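Acyl-CoA dehydrogenase (Geobacillus kaustophilus, PDB 2PG0) probably catalyses the FAD-dependent alpha-beta dehydrogenation of acyl chains, as a flavoprotein of the acyl-CoA dehydrogenase family. Local coordinates at residues I124-P132 / D168-T176; D150-I161 / A216-A227. All coordinates share one frame; numbering follows the deposited sequence.

Contact 1: residues I124-P132 / D168-T176. With FAD (flavin-adenine dinucleotide), chain C.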
loop_
_atom_site.group_PDB
_atom_site.type_symbol
_atom_site.label_atom_id
_atom_site.label_comp_id
_atom_site.label_asym_id
_atom_site.label_seq_id
_atom_site.Cartn_x
_atom_site.Cartn_y
_atom_site.Cartn_z
ATOM N N ILE A 124 40.688 -14.786 0.450
ATOM C CA ILE A 124 39.342 -14.240 0.369
ATOM C C ILE A 124 38.431 -15.230 1.090
ATOM O O ILE A 124 38.595 -16.435 0.943
ATOM C CB ILE A 124 38.920 -14.042 -1.110
ATOM C CG1 ILE A 124 39.818 -12.977 -1.764
ATOM C CG2 ILE A 124 37.428 -13.670 -1.234
ATOM C CD1 ILE A 124 39.555 -12.760 -3.240
ATOM N N THR A 125 37.488 -14.716 1.874
ATOM C CA THR A 125 36.629 -15.564 2.692
ATOM C C THR A 125 35.187 -15.645 2.199
ATOM O O THR A 125 34.699 -14.764 1.483
ATOM C CB THR A 125 36.629 -15.117 4.177
ATOM O OG1 THR A 125 36.145 -13.777 4.279
ATOM C CG2 THR A 125 38.035 -15.192 4.779
ATOM N N ALA A 126 34.511 -16.711 2.626
ATOM C CA ALA A 126 33.091 -16.916 2.360
ATOM C C ALA A 126 32.481 -17.665 3.534
ATOM O O ALA A 126 33.192 -18.270 4.340
ATOM C CB ALA A 126 32.901 -17.703 1.087
ATOM N N ILE A 127 31.159 -17.607 3.638
ATOM C CA ILE A 127 30.451 -18.365 4.663
ATOM C C ILE A 127 29.349 -19.203 4.009
ATOM O O ILE A 127 28.603 -18.702 3.155
ATOM C CB ILE A 127 29.941 -17.450 5.809
ATOM C CG1 ILE A 127 29.338 -18.290 6.942
ATOM C CG2 ILE A 127 28.988 -16.344 5.280
ATOM C CD1 ILE A 127 29.364 -17.609 8.294
ATOM N N ALA A 128 29.285 -20.483 4.386
ATOM C CA ALA A 128 28.378 -21.430 3.745
ATOM C C ALA A 128 27.449 -22.092 4.754
ATOM O O ALA A 128 27.846 -23.007 5.489
ATOM C CB ALA A 128 29.152 -22.476 2.935
ATOM N N MET A 129 26.216 -21.591 4.779
ATOM C CA MET A 129 25.159 -22.064 5.673
ATOM C C MET A 129 24.117 -22.784 4.802
ATOM O O MET A 129 23.852 -23.977 4.976
ATOM C CB MET A 129 24.471 -20.877 6.387
ATOM C CG MET A 129 25.315 -20.031 7.369
ATOM S SD MET A 129 24.431 -18.544 7.976
ATOM C CE MET A 129 25.288 -17.265 7.067
ATOM N N THR A 130 23.575 -22.043 3.838
ATOM C CA THR A 130 22.433 -22.460 3.015
ATOM C C THR A 130 22.685 -23.710 2.168
ATOM O O THR A 130 23.750 -23.870 1.564
ATOM C CB THR A 130 21.982 -21.284 2.112
ATOM O OG1 THR A 130 21.790 -20.124 2.933
ATOM C CG2 THR A 130 20.679 -21.601 1.378
ATOM N N GLU A 131 21.679 -24.585 2.126
ATOM C CA GLU A 131 21.725 -25.824 1.360
ATOM C C GLU A 131 20.508 -25.909 0.427
ATOM O O GLU A 131 19.537 -25.177 0.624
ATOM C CB GLU A 131 21.753 -27.020 2.317
ATOM C CG GLU A 131 22.922 -26.987 3.308
ATOM C CD GLU A 131 23.031 -28.245 4.141
ATOM O OE1 GLU A 131 22.117 -29.092 4.070
ATOM O OE2 GLU A 131 24.029 -28.381 4.888
ATOM N N PRO A 132 20.563 -26.777 -0.610
ATOM C CA PRO A 132 19.392 -26.910 -1.483
ATOM C C PRO A 132 18.089 -27.118 -0.702
ATOM O O PRO A 132 17.072 -26.525 -1.057
ATOM C CB PRO A 132 19.727 -28.137 -2.324
ATOM C CG PRO A 132 21.230 -28.085 -2.418
ATOM C CD PRO A 132 21.665 -27.654 -1.052
ATOM N N ASP A 168 39.071 -18.588 -0.680
ATOM C CA ASP A 168 40.173 -19.486 -0.338
ATOM C C ASP A 168 39.959 -20.116 1.031
ATOM O O ASP A 168 40.554 -21.154 1.350
ATOM C CB ASP A 168 41.483 -18.698 -0.327
ATOM C CG ASP A 168 41.681 -17.888 -1.588
ATOM O OD1 ASP A 168 41.930 -18.498 -2.649
ATOM O OD2 ASP A 168 41.580 -16.641 -1.514
ATOM N N LEU A 169 39.138 -19.457 1.845
ATOM C CA LEU A 169 38.754 -19.924 3.171
ATOM C C LEU A 169 37.235 -19.872 3.254
ATOM O O LEU A 169 36.647 -18.809 3.084
ATOM C CB LEU A 169 39.321 -19.008 4.259
ATOM C CG LEU A 169 40.813 -18.969 4.589
ATOM C CD1 LEU A 169 41.000 -18.110 5.830
ATOM C CD2 LEU A 169 41.380 -20.365 4.825
ATOM N N ILE A 170 36.598 -21.007 3.511
ATOM C CA ILE A 170 35.138 -21.022 3.612
ATOM C C ILE A 170 34.725 -21.507 5.003
ATOM O O ILE A 170 35.079 -22.612 5.409
ATOM C CB ILE A 170 34.476 -21.875 2.479
ATOM C CG1 ILE A 170 34.941 -21.429 1.083
ATOM C CG2 ILE A 170 32.952 -21.788 2.553
ATOM C CD1 ILE A 170 36.222 -22.125 0.586
ATOM N N VAL A 171 34.007 -20.663 5.740
ATOM C CA VAL A 171 33.426 -21.071 7.021
ATOM C C VAL A 171 32.158 -21.894 6.738
ATOM O O VAL A 171 31.156 -21.362 6.254
ATOM C CB VAL A 171 33.128 -19.865 7.935
ATOM C CG1 VAL A 171 32.459 -20.325 9.236
ATOM C CG2 VAL A 171 34.419 -19.072 8.235
ATOM N N VAL A 172 32.222 -23.194 7.025
ATOM C CA VAL A 172 31.144 -24.126 6.665
ATOM C C VAL A 172 30.353 -24.608 7.889
ATOM O O VAL A 172 30.929 -25.140 8.840
ATOM C CB VAL A 172 31.679 -25.342 5.853
ATOM C CG1 VAL A 172 30.542 -26.292 5.461
ATOM C CG2 VAL A 172 32.424 -24.865 4.604
ATOM N N ALA A 173 29.033 -24.413 7.852
ATOM C CA ALA A 173 28.148 -24.941 8.894
ATOM C C ALA A 173 27.782 -26.376 8.536
ATOM O O ALA A 173 27.244 -26.639 7.462
ATOM C CB ALA A 173 26.891 -24.075 9.039
ATOM N N CYS A 174 28.095 -27.309 9.429
ATOM C CA CYS A 174 27.857 -28.725 9.158
ATOM C C CYS A 174 27.418 -29.459 10.417
ATOM O O CYS A 174 27.608 -28.968 11.525
ATOM C CB CYS A 174 29.114 -29.371 8.584
ATOM S SG CYS A 174 30.572 -29.009 9.554
ATOM N N LYS A 175 26.815 -30.631 10.241
ATOM C CA LYS A 175 26.390 -31.423 11.384
ATOM C C LYS A 175 27.466 -32.433 11.771
ATOM O O LYS A 175 27.686 -33.426 11.076
ATOM C CB LYS A 175 25.040 -32.100 11.119
ATOM C CG LYS A 175 23.862 -31.121 11.072
ATOM C CD LYS A 175 22.577 -31.768 11.575
ATOM C CE LYS A 175 21.374 -30.835 11.439
ATOM N NZ LYS A 175 21.520 -29.611 12.266
ATOM N N THR A 176 28.158 -32.142 12.870
ATOM C CA THR A 176 29.129 -33.074 13.451
ATOM C C THR A 176 28.431 -34.179 14.258
ATOM O O THR A 176 29.009 -35.240 14.509
ATOM C CB THR A 176 30.166 -32.348 14.329
ATOM O OG1 THR A 176 29.508 -31.370 15.145
ATOM C CG2 THR A 176 31.214 -31.664 13.458
HETATM P PA FAD C . 13.286 -20.814 1.746
HETATM O O1A FAD C . 13.004 -22.124 1.075
HETATM O O2A FAD C . 13.849 -20.959 3.138
HETATM O O5B FAD C . 11.935 -19.927 1.775
HETATM C C5B FAD C . 11.204 -19.691 0.581
HETATM C C4B FAD C . 10.103 -18.675 0.890
HETATM O O4B FAD C . 9.266 -19.202 1.907
HETATM C C3B FAD C . 10.694 -17.374 1.430
HETATM O O3B FAD C . 9.955 -16.262 0.971
HETATM C C2B FAD C . 10.497 -17.489 2.923
HETATM O O2B FAD C . 10.451 -16.237 3.582
HETATM C C1B FAD C . 9.186 -18.274 2.978
HETATM N N9A FAD C . 9.030 -18.919 4.294
HETATM C C8A FAD C . 9.775 -19.950 4.815
HETATM N N7A FAD C . 9.316 -20.220 6.057
HETATM C C5A FAD C . 8.295 -19.378 6.333
HETATM C C6A FAD C . 7.480 -19.226 7.449
HETATM N N6A FAD C . 7.730 -19.926 8.560
HETATM N N1A FAD C . 6.502 -18.251 7.443
HETATM C C2A FAD C . 6.320 -17.435 6.342
HETATM N N3A FAD C . 7.124 -17.597 5.227
HETATM C C4A FAD C . 8.102 -18.551 5.231
HETATM N N1 FAD C . 23.604 -18.277 1.995
HETATM C C2 FAD C . 24.773 -18.499 2.701
HETATM O O2 FAD C . 24.782 -19.320 3.621
HETATM N N3 FAD C . 25.931 -17.811 2.366
HETATM C C4 FAD C . 25.921 -16.904 1.325
HETATM O O4 FAD C . 26.957 -16.307 1.026
HETATM C C4X FAD C . 24.735 -16.669 0.619
HETATM N N5 FAD C . 24.709 -15.758 -0.425
HETATM C C5X FAD C . 23.550 -15.543 -1.147
HETATM C C6 FAD C . 23.567 -14.641 -2.204
HETATM C C7 FAD C . 22.403 -14.410 -2.934
HETATM C C7M FAD C . 22.470 -13.416 -4.059
HETATM C C8 FAD C . 21.220 -15.096 -2.601
HETATM C C8M FAD C . 19.928 -14.899 -3.344
HETATM C C9 FAD C . 21.212 -16.003 -1.549
HETATM C C9A FAD C . 22.376 -16.232 -0.808
HETATM N N10 FAD C . 22.385 -17.131 0.261
HETATM C C10 FAD C . 23.568 -17.364 0.957
HETATM C "C1'" FAD C . 21.126 -17.836 0.718
HETATM C "C2'" FAD C . 20.034 -16.954 1.349
HETATM O "O2'" FAD C . 20.326 -16.557 2.673
HETATM C "C3'" FAD C . 18.742 -17.765 1.326
HETATM O "O3'" FAD C . 18.270 -17.732 -0.004
HETATM C "C4'" FAD C . 17.653 -17.265 2.288
HETATM O "O4'" FAD C . 18.012 -17.461 3.644
HETATM C "C5'" FAD C . 16.308 -17.948 2.035
HETATM O "O5'" FAD C . 16.451 -19.357 2.009
HETATM P P FAD C . 15.859 -20.176 0.761
HETATM O O1P FAD C . 16.361 -19.591 -0.535
HETATM O O2P FAD C . 16.209 -21.632 0.897
HETATM O O3P FAD C . 14.260 -19.936 0.810
#
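From Thr125 paired with Leu169 to Ala128 paired with Val172, strands 125-128 and 169-175 run parallel, 14° apart and with axes 4.5 Å from each other at closest. They form one edge of a mixed sheet in the beta domain of the acyl-CoA dehydrogenase fold, and the outer strand and the loop after it bind the flavin. Ala126 and Ala128 face the same side as Ile170, whose CG2 branch comes within 3.9 Å of Ala128 CB; Lys158 and Ile161 of strand 151-161, in the domain's second sheet, pack on Ala128. On the opposite face, helix 89-105 packs against Thr125, Ile127 and Val171. Ile127 stands with CG1 anti to its backbone N (chi1 -174°), which lays that branch 3.6 Å from Val171 O. At the start of the pair, Asp168 OD2 takes the Ile124 N-H on its anti lone pair at 2.8 Å, while salt bridges to Arg44 and Arg194 hold the same carboxylate. Ile124 O accepts from both Asp168 N and Leu169 N. Along the flavin's pyrimidine edge, FAD N3 donates to Ile127 O; past Ala128, Met129 N and Thr130 N both donate to FAD O2, and Thr130 OG1 donates to FAD N1 at 2.8 Å.

Contact 2: residues D150-I161 / A216-A227. With FAD (flavin-adenine dinucleotide), chain C.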
loop_
_atom_site.group_PDB
_atom_site.type_symbol
_atom_site.label_atom_id
_atom_site.label_comp_id
_atom_site.label_asym_id
_atom_site.label_seq_id
_atom_site.Cartn_x
_atom_site.Cartn_y
_atom_site.Cartn_z
ATOM N N ASP A 150 42.606 -37.631 12.461
ATOM C CA ASP A 150 42.928 -36.208 12.604
ATOM C C ASP A 150 42.123 -35.332 11.635
ATOM O O ASP A 150 42.470 -34.167 11.413
ATOM C CB ASP A 150 44.425 -35.966 12.371
ATOM C CG ASP A 150 45.313 -36.701 13.364
ATOM O OD1 ASP A 150 44.969 -36.775 14.561
ATOM O OD2 ASP A 150 46.381 -37.191 12.937
ATOM N N TYR A 151 41.059 -35.895 11.064
ATOM C CA TYR A 151 40.287 -35.226 10.016
ATOM C C TYR A 151 38.784 -35.275 10.248
ATOM O O TYR A 151 38.287 -36.134 10.980
ATOM C CB TYR A 151 40.586 -35.857 8.657
ATOM C CG TYR A 151 42.005 -35.676 8.191
ATOM C CD1 TYR A 151 42.367 -34.572 7.423
ATOM C CD2 TYR A 151 42.993 -36.612 8.517
ATOM C CE1 TYR A 151 43.674 -34.396 6.989
ATOM C CE2 TYR A 151 44.304 -36.443 8.091
ATOM C CZ TYR A 151 44.634 -35.334 7.325
ATOM O OH TYR A 151 45.924 -35.156 6.893
ATOM N N TYR A 152 38.077 -34.332 9.624
ATOM C CA TYR A 152 36.632 -34.411 9.455
ATOM C C TYR A 152 36.350 -34.810 8.014
ATOM O O TYR A 152 36.894 -34.211 7.081
ATOM C CB TYR A 152 35.965 -33.064 9.733
ATOM C CG TYR A 152 35.864 -32.693 11.188
ATOM C CD1 TYR A 152 34.844 -33.212 11.987
ATOM C CD2 TYR A 152 36.768 -31.808 11.764
ATOM C CE1 TYR A 152 34.741 -32.871 13.325
ATOM C CE2 TYR A 152 36.673 -31.458 13.102
ATOM C CZ TYR A 152 35.656 -31.995 13.874
ATOM O OH TYR A 152 35.550 -31.650 15.197
ATOM N N ILE A 153 35.515 -35.828 7.833
ATOM C CA ILE A 153 35.081 -36.223 6.500
ATOM C C ILE A 153 33.760 -35.506 6.217
ATOM O O ILE A 153 32.752 -35.761 6.885
ATOM C CB ILE A 153 34.927 -37.764 6.353
ATOM C CG1 ILE A 153 36.192 -38.520 6.820
ATOM C CG2 ILE A 153 34.539 -38.134 4.921
ATOM C CD1 ILE A 153 37.517 -38.017 6.250
ATOM N N VAL A 154 33.786 -34.594 5.244
ATOM C CA VAL A 154 32.644 -33.710 4.984
ATOM C C VAL A 154 31.866 -34.121 3.732
ATOM O O VAL A 154 32.436 -34.314 2.651
ATOM C CB VAL A 154 33.062 -32.212 4.907
ATOM C CG1 VAL A 154 31.836 -31.305 4.771
ATOM C CG2 VAL A 154 33.865 -31.816 6.133
ATOM N N ASN A 155 30.555 -34.262 3.904
ATOM C CA ASN A 155 29.662 -34.608 2.816
ATOM C C ASN A 155 28.452 -33.691 2.814
ATOM O O ASN A 155 27.791 -33.524 3.837
ATOM C CB ASN A 155 29.227 -36.067 2.928
ATOM C CG ASN A 155 30.283 -37.019 2.433
ATOM O OD1 ASN A 155 30.493 -37.156 1.231
ATOM N ND2 ASN A 155 30.956 -37.692 3.363
ATOM N N GLY A 156 28.170 -33.088 1.670
ATOM C CA GLY A 156 27.039 -32.175 1.581
ATOM C C GLY A 156 27.165 -31.189 0.447
ATOM O O GLY A 156 28.097 -31.255 -0.352
ATOM N N GLN A 157 26.202 -30.279 0.380
ATOM C CA GLN A 157 26.139 -29.297 -0.684
ATOM C C GLN A 157 25.653 -27.994 -0.074
ATOM O O GLN A 157 24.739 -27.981 0.757
ATOM C CB GLN A 157 25.195 -29.773 -1.792
ATOM C CG GLN A 157 25.058 -28.832 -2.986
ATOM C CD GLN A 157 24.184 -29.410 -4.093
ATOM O OE1 GLN A 157 24.017 -30.624 -4.194
ATOM N NE2 GLN A 157 23.642 -28.540 -4.938
ATOM N N LYS A 158 26.310 -26.908 -0.468
ATOM C CA LYS A 158 25.941 -25.570 -0.038
ATOM C C LYS A 158 25.580 -24.768 -1.271
ATOM O O LYS A 158 26.138 -24.987 -2.342
ATOM C CB LYS A 158 27.091 -24.908 0.731
ATOM C CG LYS A 158 27.462 -25.613 2.039
ATOM C CD LYS A 158 26.358 -25.478 3.072
ATOM C CE LYS A 158 26.739 -26.097 4.396
ATOM N NZ LYS A 158 25.565 -26.131 5.320
ATOM N N THR A 159 24.642 -23.840 -1.123
ATOM C CA THR A 159 24.080 -23.168 -2.284
ATOM C C THR A 159 24.039 -21.652 -2.074
ATOM O O THR A 159 23.988 -21.182 -0.936
ATOM C CB THR A 159 22.676 -23.737 -2.616
ATOM O OG1 THR A 159 22.181 -23.164 -3.837
ATOM C CG2 THR A 159 21.718 -23.441 -1.500
ATOM N N PHE A 160 24.077 -20.913 -3.185
ATOM C CA PHE A 160 24.074 -19.441 -3.183
ATOM C C PHE A 160 25.252 -18.811 -2.422
ATOM O O PHE A 160 25.076 -17.801 -1.735
ATOM C CB PHE A 160 22.778 -18.875 -2.582
ATOM C CG PHE A 160 21.513 -19.461 -3.137
ATOM C CD1 PHE A 160 21.232 -19.409 -4.496
ATOM C CD2 PHE A 160 20.566 -20.010 -2.274
ATOM C CE1 PHE A 160 20.037 -19.940 -5.001
ATOM C CE2 PHE A 160 19.373 -20.536 -2.767
ATOM C CZ PHE A 160 19.109 -20.496 -4.128
ATOM N N ILE A 161 26.451 -19.366 -2.547
ATOM C CA ILE A 161 27.562 -18.883 -1.724
ATOM C C ILE A 161 28.250 -17.661 -2.352
ATOM O O ILE A 161 28.830 -17.746 -3.435
ATOM C CB ILE A 161 28.586 -20.020 -1.400
ATOM C CG1 ILE A 161 27.882 -21.194 -0.694
ATOM C CG2 ILE A 161 29.783 -19.478 -0.567
ATOM C CD1 ILE A 161 26.917 -20.805 0.451
ATOM N N ALA A 216 28.116 -19.117 -6.190
ATOM C CA ALA A 216 28.253 -20.501 -6.633
ATOM C C ALA A 216 27.827 -21.511 -5.577
ATOM O O ALA A 216 27.740 -21.194 -4.385
ATOM C CB ALA A 216 29.697 -20.782 -7.083
ATOM N N GLU A 217 27.566 -22.732 -6.035
ATOM C CA GLU A 217 27.321 -23.850 -5.133
ATOM C C GLU A 217 28.657 -24.489 -4.770
ATOM O O GLU A 217 29.613 -24.424 -5.550
ATOM C CB GLU A 217 26.404 -24.889 -5.782
ATOM C CG GLU A 217 24.999 -24.381 -6.086
ATOM C CD GLU A 217 24.036 -25.507 -6.406
ATOM O OE1 GLU A 217 24.147 -26.104 -7.500
ATOM O OE2 GLU A 217 23.163 -25.794 -5.558
ATOM N N LEU A 218 28.714 -25.092 -3.584
ATOM C CA LEU A 218 29.901 -25.806 -3.117
ATOM C C LEU A 218 29.531 -27.256 -2.871
ATOM O O LEU A 218 28.450 -27.540 -2.359
ATOM C CB LEU A 218 30.448 -25.184 -1.829
ATOM C CG LEU A 218 30.829 -23.695 -1.864
ATOM C CD1 LEU A 218 31.264 -23.221 -0.486
ATOM C CD2 LEU A 218 31.914 -23.401 -2.900
ATOM N N PHE A 219 30.438 -28.163 -3.228
ATOM C CA PHE A 219 30.192 -29.598 -3.105
ATOM C C PHE A 219 31.273 -30.251 -2.262
ATOM O O PHE A 219 32.467 -30.011 -2.468
ATOM C CB PHE A 219 30.123 -30.247 -4.487
ATOM C CG PHE A 219 29.069 -29.651 -5.381
ATOM C CD1 PHE A 219 27.741 -30.066 -5.288
ATOM C CD2 PHE A 219 29.401 -28.675 -6.319
ATOM C CE1 PHE A 219 26.757 -29.512 -6.120
ATOM C CE2 PHE A 219 28.421 -28.114 -7.153
ATOM C CZ PHE A 219 27.097 -28.537 -7.044
ATOM N N PHE A 220 30.838 -31.058 -1.300
ATOM C CA PHE A 220 31.744 -31.793 -0.435
ATOM C C PHE A 220 31.422 -33.269 -0.599
ATOM O O PHE A 220 30.368 -33.740 -0.149
ATOM C CB PHE A 220 31.593 -31.345 1.026
ATOM C CG PHE A 220 31.749 -29.853 1.232
ATOM C CD1 PHE A 220 33.014 -29.275 1.343
ATOM C CD2 PHE A 220 30.630 -29.024 1.311
ATOM C CE1 PHE A 220 33.160 -27.899 1.529
ATOM C CE2 PHE A 220 30.767 -27.648 1.497
ATOM C CZ PHE A 220 32.032 -27.083 1.604
ATOM N N GLN A 221 32.314 -33.974 -1.290
ATOM C CA GLN A 221 32.205 -35.412 -1.491
ATOM C C GLN A 221 33.387 -36.067 -0.784
ATOM O O GLN A 221 34.500 -36.107 -1.315
ATOM C CB GLN A 221 32.158 -35.747 -2.989
ATOM C CG GLN A 221 30.891 -35.200 -3.681
ATOM C CD GLN A 221 30.969 -35.157 -5.204
ATOM O OE1 GLN A 221 30.812 -34.088 -5.808
ATOM N NE2 GLN A 221 31.196 -36.317 -5.833
ATOM N N ASP A 222 33.128 -36.544 0.435
ATOM C CA ASP A 222 34.159 -37.058 1.344
ATOM C C ASP A 222 35.330 -36.090 1.487
ATOM O O ASP A 222 36.494 -36.481 1.361
ATOM C CB ASP A 222 34.645 -38.442 0.904
ATOM C CG ASP A 222 33.573 -39.499 1.047
ATOM O OD1 ASP A 222 32.985 -39.612 2.150
ATOM O OD2 ASP A 222 33.314 -40.205 0.051
ATOM N N ALA A 223 35.003 -34.827 1.745
ATOM C CA ALA A 223 36.003 -33.776 1.876
ATOM C C ALA A 223 36.838 -34.041 3.115
ATOM O O ALA A 223 36.297 -34.209 4.208
ATOM C CB ALA A 223 35.334 -32.419 1.957
ATOM N N LYS A 224 38.156 -34.093 2.927
ATOM C CA LYS A 224 39.088 -34.408 4.009
ATOM C C LYS A 224 39.619 -33.115 4.623
ATOM O O LYS A 224 40.548 -32.499 4.094
ATOM C CB LYS A 224 40.237 -35.282 3.485
ATOM C CG LYS A 224 40.911 -36.136 4.548
ATOM C CD LYS A 224 42.140 -36.867 3.994
ATOM C CE LYS A 224 42.793 -37.760 5.054
ATOM N NZ LYS A 224 41.870 -38.831 5.552
ATOM N N VAL A 225 39.012 -32.705 5.732
ATOM C CA VAL A 225 39.334 -31.433 6.374
ATOM C C VAL A 225 40.050 -31.676 7.702
ATOM O O VAL A 225 39.520 -32.383 8.560
ATOM C CB VAL A 225 38.054 -30.576 6.613
ATOM C CG1 VAL A 225 38.409 -29.215 7.203
ATOM C CG2 VAL A 225 37.269 -30.400 5.321
ATOM N N PRO A 226 41.258 -31.092 7.881
ATOM C CA PRO A 226 41.977 -31.244 9.151
ATOM C C PRO A 226 41.115 -30.848 10.346
ATOM O O PRO A 226 40.399 -29.846 10.286
ATOM C CB PRO A 226 43.150 -30.263 9.012
ATOM C CG PRO A 226 43.372 -30.143 7.558
ATOM C CD PRO A 226 42.013 -30.266 6.920
ATOM N N ALA A 227 41.190 -31.636 11.416
ATOM C CA ALA A 227 40.464 -31.354 12.654
ATOM C C ALA A 227 40.870 -30.007 13.263
ATOM O O ALA A 227 40.081 -29.382 13.980
ATOM C CB ALA A 227 40.677 -32.475 13.654
HETATM P PA FAD C . 13.286 -20.814 1.746
HETATM O O1A FAD C . 13.004 -22.124 1.075
HETATM O O2A FAD C . 13.849 -20.959 3.138
HETATM O O5B FAD C . 11.935 -19.927 1.775
HETATM C C5B FAD C . 11.204 -19.691 0.581
HETATM C C4B FAD C . 10.103 -18.675 0.890
HETATM O O4B FAD C . 9.266 -19.202 1.907
HETATM C C3B FAD C . 10.694 -17.374 1.430
HETATM O O3B FAD C . 9.955 -16.262 0.971
HETATM C C2B FAD C . 10.497 -17.489 2.923
HETATM O O2B FAD C . 10.451 -16.237 3.582
HETATM C C1B FAD C . 9.186 -18.274 2.978
HETATM N N9A FAD C . 9.030 -18.919 4.294
HETATM C C8A FAD C . 9.775 -19.950 4.815
HETATM N N7A FAD C . 9.316 -20.220 6.057
HETATM C C5A FAD C . 8.295 -19.378 6.333
HETATM C C6A FAD C . 7.480 -19.226 7.449
HETATM N N6A FAD C . 7.730 -19.926 8.560
HETATM N N1A FAD C . 6.502 -18.251 7.443
HETATM C C2A FAD C . 6.320 -17.435 6.342
HETATM N N3A FAD C . 7.124 -17.597 5.227
HETATM C C4A FAD C . 8.102 -18.551 5.231
HETATM N N1 FAD C . 23.604 -18.277 1.995
HETATM C C2 FAD C . 24.773 -18.499 2.701
HETATM O O2 FAD C . 24.782 -19.320 3.621
HETATM N N3 FAD C . 25.931 -17.811 2.366
HETATM C C4 FAD C . 25.921 -16.904 1.325
HETATM O O4 FAD C . 26.957 -16.307 1.026
HETATM C C4X FAD C . 24.735 -16.669 0.619
HETATM N N5 FAD C . 24.709 -15.758 -0.425
HETATM C C5X FAD C . 23.550 -15.543 -1.147
HETATM C C6 FAD C . 23.567 -14.641 -2.204
HETATM C C7 FAD C . 22.403 -14.410 -2.934
HETATM C C7M FAD C . 22.470 -13.416 -4.059
HETATM C C8 FAD C . 21.220 -15.096 -2.601
HETATM C C8M FAD C . 19.928 -14.899 -3.344
HETATM C C9 FAD C . 21.212 -16.003 -1.549
HETATM C C9A FAD C . 22.376 -16.232 -0.808
HETATM N N10 FAD C . 22.385 -17.131 0.261
HETATM C C10 FAD C . 23.568 -17.364 0.957
HETATM C "C1'" FAD C . 21.126 -17.836 0.718
HETATM C "C2'" FAD C . 20.034 -16.954 1.349
HETATM O "O2'" FAD C . 20.326 -16.557 2.673
HETATM C "C3'" FAD C . 18.742 -17.765 1.326
HETATM O "O3'" FAD C . 18.270 -17.732 -0.004
HETATM C "C4'" FAD C . 17.653 -17.265 2.288
HETATM O "O4'" FAD C . 18.012 -17.461 3.644
HETATM C "C5'" FAD C . 16.308 -17.948 2.035
HETATM O "O5'" FAD C . 16.451 -19.357 2.009
HETATM P P FAD C . 15.859 -20.176 0.761
HETATM O O1P FAD C . 16.361 -19.591 -0.535
HETATM O O2P FAD C . 16.209 -21.632 0.897
HETATM O O3P FAD C . 14.260 -19.936 0.810
#
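Lys224 lays its aliphatic chain across the Tyr151 ring. With CG anti to the backbone N (chi1 -155°) and the chain extended until a bend at chi4, CE sits over the ring centre, 3.5 Å above its plane, in a CH-pi contact; NZ, 4.2 Å from the ring centroid, adds a cation-pi interaction. Val154 touches three side chains of the neighbouring strands: CG1 lies alongside Phe220 with 3.8 Å to its CB, CG2 meets Val225 CG2, and CB rests on Ala223 CB. Asn155 grips the corner at Asp222 twice. Its OD1 receives Asp222 N from above the amide carbonyl plane, and its ND2 donates within its own amide plane to Asp222 OD1 at 3.0 Å, the amide and carboxylate standing 90° apart. The two segments form an antiparallel ribbon in the beta domain, and Asp222 and Ala223, both facing Val154, make a G1 bulge where strand 216-220 gives way to strand 223-226. On the flavin side of the bulge, Phe220 presents its ring edge to Lys158 CG, 3.9 Å from CE2, while Phe199 lies nearly parallel to that ring. Lys158 bends at chi2 (-68°), leading its amine away to a salt bridge with Glu131. Gln157, fully extended, runs beside Phe219 with CD 3.3 Å from CE1, and its NE2 reaches Glu217 OE2 at 2.9 Å from above the carboxylate plane. A second bulge precedes Ile161, whose CG1 meets Leu218 CD1 while CD1 approaches FAD N3 at 3.7 Å.

In the fold
Contacts 1 and 2 lie about 8 Å apart, centre to centre, and largely in the middle, beta domain. Their segments alternate along the chain: 124-132, 150-161, 168-176, then 216-227. Contact 1 belongs to the mixed sheet and contact 2 to the antiparallel one; the two sheets pack against each other, with Leu190 and Val192 of strand 187-193 meeting side chains of contact 2. Lys158 NZ also lies 2.8 Å from Ala173 O, a probable hydrogen bond between the layers, and a backbone hydrogen bond joins Thr159 to Thr130. Both contacts also touch the same flavin, whose site is completed by neighbouring subunits, including Arg274 of the second and Gln285 of the third.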